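Local coordinates for 2L protein (Yaba-like disease virus, PDB 3IT8) that probably binds tumour necrosis factor through an MHC class I-like fold made of a platform domain and an Ig-like domain, at residues 98-103 and 209-214; 181-186 and 286-291. All coordinates share one frame; numbering follows the deposited sequence.

Contact 1: residues 98-103 and 209-214; sequences YETGLL and PPDVIT
I213 packs against L103, T100 and Y98. Its CB meets L103 CD1 at 3.8 Å. From there the side chain splits. The CG2 branch makes the nearest approach to leucine, with I213 CG2 3.5 Å from L103 CD1. The other branch starts at CG1, which lies 4.1 Å from the methyl T100 CG2. At its tip, I213 CD1 also reaches L103 CD1, and it comes within 4.3 Å of Y98 CE1. The same methyl of L103 thus serves CB and both branches. I213 CG1 stands opposite the carbonyl carbon and next to the backbone N (chi1 -67°), and the chain then runs on extended (chi2 179°). This carries CD1 out to the tyrosine ring.

The polar part lies beside this patch. T100 and D211 lie alongside each other, running in opposite senses. T100 OG1 donates a hydrogen bond to D211 OD2, 3.1 Å away, on the anti lone pair of that oxygen. The amino group of I1 binds OD2 as well, so two donors grip one oxygen. The methyl T100 CG2 points into the other segment, across its run, and meets V212 CA at 3.9 Å.

A type II' turn from T100 to L103 brings these two residues round to the same neighbour. It links strands 90-100 and 103-112 of the MHC-like platform. Strand 213-218 belongs to the Ig-like domain, so the contact is a domain junction. L103 also touches F284 of the adjacent Ig-like strand. E99 turns from the junction and makes salt bridges with the chain of another protein. The chemistry implies a junction of apolar packing with one polar grip at its side, on D211, whose carboxylate is probably stabilised as an anion by the chain-terminal amine.

Contact 2: residues 181-186 and 286-291; sequences DTTPTV and DTLEAQ
The carboxylates of D181 and D286 are the flat groups here, and their planes are 33° apart. D286 CB and T287 CG2 both lie off the plane of the D181 carboxylate, on the same side of it. They meet its oxygen OD2, with D286 CB at 3.8 Å. The two acids approach with D181 OD2 4.3 Å from D286 OD2. D286 is turned to other partners: its OD2 is hydrogen-bonded to the amino group of I1.

T287 fills the middle of the contact. Its CB faces T183 OG1 at 3.3 Å. Its hydroxyl OG1 sits between the backbone N and the carbonyl carbon (chi1 64°), which sets it against P184 CD. The CD edge of the P184 ring meets the end of L288, with P184 CD 3.6 Å from L288 CD1. The methyl T183 CG2 touches the same leucine carbon.

The contact joins the entry to strand 185-189 with the loop between strands 279-284 and 291-293, within the Ig-like domain. No hydrogen bond crosses it. Its chemistry implies cohesion by van der Waals packing, with a probably unfavourable pair of like charges eased by the I1 amine.

Contact 1 is partly buried and joins two domains. Contact 2 lies at the surface, and both its segments belong to the Ig-like domain. Strand 279-284 links them: it pairs with strand 213-218 of contact 1 and leads into the loop of contact 2. The backbone joins them directly through a probable hydrogen bond from L102 N to E289 O at 3.3 Å. The amine of I1 serves both, binding D211 in contact 1 and D286 in contact 2. D211 OD2 lies 4.0 Å from D286 OD1, so the amine probably offsets their repulsion. Contact 1 adds a hydrogen bond between its segments to apolar packing. Contact 2 has none, and sets two acids near its packing.

Contact 1: residues 98-103 and 209-214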
loop_
_atom_site.group_PDB
_atom_site.type_symbol
_atom_site.label_atom_id
_atom_site.label_comp_id
_atom_site.label_asym_id
_atom_site.label_seq_id
_atom_site.Cartn_x
_atom_site.Cartn_y
_atom_site.Cartn_z
ATOM N N TYR D 98 8.800 -2.738 -30.426
ATOM C CA TYR D 98 9.377 -1.427 -30.665
ATOM C C TYR D 98 9.166 -0.460 -29.516
ATOM O O TYR D 98 8.215 -0.578 -28.747
ATOM C CB TYR D 98 8.757 -0.819 -31.920
ATOM C CG TYR D 98 7.277 -0.574 -31.774
ATOM C CD1 TYR D 98 6.794 0.638 -31.277
ATOM C CD2 TYR D 98 6.355 -1.572 -32.092
ATOM C CE1 TYR D 98 5.421 0.848 -31.100
ATOM C CE2 TYR D 98 4.991 -1.378 -31.919
ATOM C CZ TYR D 98 4.526 -0.170 -31.422
ATOM O OH TYR D 98 3.175 -0.006 -31.221
ATOM N N GLU D 99 10.082 0.499 -29.435
ATOM C CA GLU D 99 10.058 1.569 -28.463
ATOM C C GLU D 99 10.419 2.787 -29.305
ATOM O O GLU D 99 11.568 3.210 -29.342
ATOM C CB GLU D 99 11.100 1.340 -27.377
ATOM C CG GLU D 99 10.477 1.076 -26.030
ATOM C CD GLU D 99 11.494 1.032 -24.899
ATOM O OE1 GLU D 99 12.254 2.016 -24.732
ATOM O OE2 GLU D 99 11.528 0.017 -24.166
ATOM N N THR D 100 9.427 3.311 -30.022
ATOM C CA THR D 100 9.574 4.480 -30.891
ATOM C C THR D 100 9.155 5.723 -30.104
ATOM O O THR D 100 7.971 6.048 -30.044
ATOM C CB THR D 100 8.659 4.345 -32.117
ATOM O OG1 THR D 100 8.919 3.093 -32.761
ATOM C CG2 THR D 100 8.901 5.472 -33.102
ATOM N N GLY D 101 10.116 6.419 -29.506
ATOM C CA GLY D 101 9.764 7.580 -28.711
ATOM C C GLY D 101 8.907 7.129 -27.537
ATOM O O GLY D 101 9.266 6.186 -26.826
ATOM N N LEU D 102 7.770 7.786 -27.337
ATOM C CA LEU D 102 6.871 7.427 -26.253
ATOM C C LEU D 102 6.085 6.162 -26.564
ATOM O O LEU D 102 5.713 5.428 -25.650
ATOM C CB LEU D 102 5.870 8.548 -25.983
ATOM C CG LEU D 102 6.358 9.843 -25.352
ATOM C CD1 LEU D 102 5.139 10.694 -25.030
ATOM C CD2 LEU D 102 7.171 9.548 -24.093
ATOM N N LEU D 103 5.820 5.923 -27.846
ATOM C CA LEU D 103 5.061 4.750 -28.253
ATOM C C LEU D 103 5.841 3.453 -28.057
ATOM O O LEU D 103 7.074 3.436 -28.131
ATOM C CB LEU D 103 4.649 4.868 -29.717
ATOM C CG LEU D 103 3.947 6.167 -30.106
ATOM C CD1 LEU D 103 3.514 6.082 -31.571
ATOM C CD2 LEU D 103 2.746 6.409 -29.208
ATOM N N PRO D 209 17.777 6.102 -35.641
ATOM C CA PRO D 209 16.928 4.902 -35.497
ATOM C C PRO D 209 15.789 5.089 -36.498
ATOM O O PRO D 209 14.993 6.015 -36.393
ATOM C CB PRO D 209 16.544 4.909 -34.026
ATOM C CG PRO D 209 16.589 6.366 -33.662
ATOM C CD PRO D 209 17.766 6.943 -34.433
ATOM N N PRO D 210 15.755 4.235 -37.536
ATOM C CA PRO D 210 14.775 4.249 -38.631
ATOM C C PRO D 210 13.301 4.158 -38.319
ATOM O O PRO D 210 12.469 4.460 -39.178
ATOM C CB PRO D 210 15.259 3.128 -39.550
ATOM C CG PRO D 210 15.933 2.191 -38.610
ATOM C CD PRO D 210 16.656 3.070 -37.640
ATOM N N ASP D 211 12.970 3.746 -37.101
ATOM C CA ASP D 211 11.573 3.655 -36.698
ATOM C C ASP D 211 11.031 5.038 -36.355
ATOM O O ASP D 211 11.579 5.757 -35.510
ATOM C CB ASP D 211 11.404 2.702 -35.500
ATOM C CG ASP D 211 12.410 2.961 -34.372
ATOM O OD1 ASP D 211 13.636 2.911 -34.628
ATOM O OD2 ASP D 211 11.971 3.197 -33.223
ATOM N N VAL D 212 9.956 5.416 -37.032
ATOM C CA VAL D 212 9.323 6.701 -36.796
ATOM C C VAL D 212 7.847 6.495 -36.952
ATOM O O VAL D 212 7.404 5.737 -37.807
ATOM C CB VAL D 212 9.776 7.776 -37.808
ATOM C CG1 VAL D 212 8.776 8.907 -37.850
ATOM C CG2 VAL D 212 11.108 8.333 -37.389
ATOM N N ILE D 213 7.083 7.150 -36.096
ATOM C CA ILE D 213 5.647 7.056 -36.182
ATOM C C ILE D 213 5.093 8.452 -36.117
ATOM O O ILE D 213 5.612 9.321 -35.415
ATOM C CB ILE D 213 5.053 6.185 -35.072
ATOM C CG1 ILE D 213 5.486 4.733 -35.287
ATOM C CG2 ILE D 213 3.540 6.275 -35.106
ATOM C CD1 ILE D 213 4.981 3.772 -34.249
ATOM N N THR D 214 4.022 8.650 -36.859
ATOM C CA THR D 214 3.403 9.940 -36.965
ATOM C C THR D 214 1.916 9.876 -36.643
ATOM O O THR D 214 1.210 8.947 -37.065
ATOM C CB THR D 214 3.624 10.459 -38.394
ATOM O OG1 THR D 214 3.937 11.840 -38.348
ATOM C CG2 THR D 214 2.392 10.261 -39.247
#

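Contact 2: residues 181-186 and 286-291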
loop_
_atom_site.group_PDB
_atom_site.type_symbol
_atom_site.label_atom_id
_atom_site.label_comp_id
_atom_site.label_asym_id
_atom_site.label_seq_id
_atom_site.Cartn_x
_atom_site.Cartn_y
_atom_site.Cartn_z
ATOM N N ASP D 181 22.461 7.948 -32.507
ATOM C CA ASP D 181 21.147 8.559 -32.651
ATOM C C ASP D 181 21.295 9.884 -33.384
ATOM O O ASP D 181 22.268 10.618 -33.189
ATOM C CB ASP D 181 20.520 8.791 -31.275
ATOM C CG ASP D 181 19.739 7.592 -30.783
ATOM O OD1 ASP D 181 20.191 6.452 -30.997
ATOM O OD2 ASP D 181 18.674 7.788 -30.172
ATOM N N THR D 182 20.329 10.185 -34.237
ATOM C CA THR D 182 20.352 11.435 -34.984
ATOM C C THR D 182 18.968 12.074 -35.049
ATOM O O THR D 182 18.019 11.488 -35.579
ATOM C CB THR D 182 20.883 11.211 -36.396
ATOM O OG1 THR D 182 22.294 10.981 -36.316
ATOM C CG2 THR D 182 20.588 12.411 -37.296
ATOM N N THR D 183 18.866 13.287 -34.505
ATOM C CA THR D 183 17.601 14.003 -34.477
ATOM C C THR D 183 17.212 14.565 -35.824
ATOM O O THR D 183 18.004 15.191 -36.499
ATOM C CB THR D 183 17.647 15.129 -33.480
ATOM O OG1 THR D 183 18.209 14.642 -32.255
ATOM C CG2 THR D 183 16.247 15.646 -33.234
ATOM N N PRO D 184 15.965 14.356 -36.225
ATOM C CA PRO D 184 15.481 14.845 -37.510
ATOM C C PRO D 184 15.043 16.307 -37.511
ATOM O O PRO D 184 14.978 16.955 -36.467
ATOM C CB PRO D 184 14.311 13.921 -37.786
ATOM C CG PRO D 184 13.695 13.824 -36.425
ATOM C CD PRO D 184 14.911 13.595 -35.532
ATOM N N THR D 185 14.733 16.788 -38.711
ATOM C CA THR D 185 14.259 18.135 -38.956
ATOM C C THR D 185 12.843 17.930 -39.440
ATOM O O THR D 185 12.616 17.104 -40.319
ATOM C CB THR D 185 15.047 18.797 -40.077
ATOM O OG1 THR D 185 16.370 19.079 -39.623
ATOM C CG2 THR D 185 14.375 20.073 -40.521
ATOM N N VAL D 186 11.887 18.662 -38.887
ATOM C CA VAL D 186 10.513 18.475 -39.318
ATOM C C VAL D 186 9.929 19.756 -39.864
ATOM O O VAL D 186 10.278 20.857 -39.429
ATOM C CB VAL D 186 9.622 17.971 -38.157
ATOM C CG1 VAL D 186 8.258 17.543 -38.685
ATOM C CG2 VAL D 186 10.312 16.834 -37.429
ATOM N N ASP D 286 12.954 8.298 -31.253
ATOM C CA ASP D 286 13.830 8.154 -30.090
ATOM C C ASP D 286 14.362 9.499 -29.611
ATOM O O ASP D 286 14.364 9.785 -28.414
ATOM C CB ASP D 286 14.973 7.190 -30.408
ATOM C CG ASP D 286 14.579 5.735 -30.196
ATOM O OD1 ASP D 286 13.358 5.448 -30.204
ATOM O OD2 ASP D 286 15.490 4.886 -30.025
ATOM N N THR D 287 14.824 10.321 -30.540
ATOM C CA THR D 287 15.286 11.657 -30.193
ATOM C C THR D 287 13.946 12.379 -30.127
ATOM O O THR D 287 13.051 12.041 -30.890
ATOM C CB THR D 287 16.178 12.232 -31.312
ATOM O OG1 THR D 287 15.422 12.390 -32.517
ATOM C CG2 THR D 287 17.340 11.272 -31.591
ATOM N N LEU D 288 13.782 13.347 -29.235
ATOM C CA LEU D 288 12.482 14.031 -29.083
ATOM C C LEU D 288 11.320 13.058 -28.856
ATOM O O LEU D 288 10.544 12.811 -29.764
ATOM C CB LEU D 288 12.156 14.949 -30.295
ATOM C CG LEU D 288 11.939 14.745 -31.826
ATOM C CD1 LEU D 288 13.246 14.389 -32.472
ATOM C CD2 LEU D 288 10.874 13.726 -32.156
ATOM N N GLU D 289 11.200 12.516 -27.643
ATOM C CA GLU D 289 10.137 11.555 -27.303
ATOM C C GLU D 289 8.842 11.719 -28.116
ATOM O O GLU D 289 8.279 10.746 -28.614
ATOM C CB GLU D 289 9.828 11.619 -25.805
ATOM C CG GLU D 289 10.987 11.171 -24.919
ATOM C CD GLU D 289 10.611 11.108 -23.442
ATOM O OE1 GLU D 289 10.196 12.147 -22.884
ATOM O OE2 GLU D 289 10.732 10.016 -22.840
ATOM N N ALA D 290 8.374 12.951 -28.254
ATOM C CA ALA D 290 7.173 13.218 -29.036
ATOM C C ALA D 290 6.978 14.721 -29.184
ATOM O O ALA D 290 6.619 15.402 -28.222
ATOM C CB ALA D 290 5.963 12.601 -28.376
ATOM N N GLN D 291 7.229 15.240 -30.386
ATOM C CA GLN D 291 7.075 16.668 -30.657
ATOM C C GLN D 291 5.924 16.990 -31.602
ATOM O O GLN D 291 5.601 16.211 -32.499
ATOM C CB GLN D 291 8.350 17.250 -31.230
ATOM C CG GLN D 291 9.284 17.776 -30.184
ATOM C CD GLN D 291 10.281 18.760 -30.768
ATOM O OE1 GLN D 291 9.897 19.701 -31.476
ATOM N NE2 GLN D 291 11.569 18.557 -30.476
#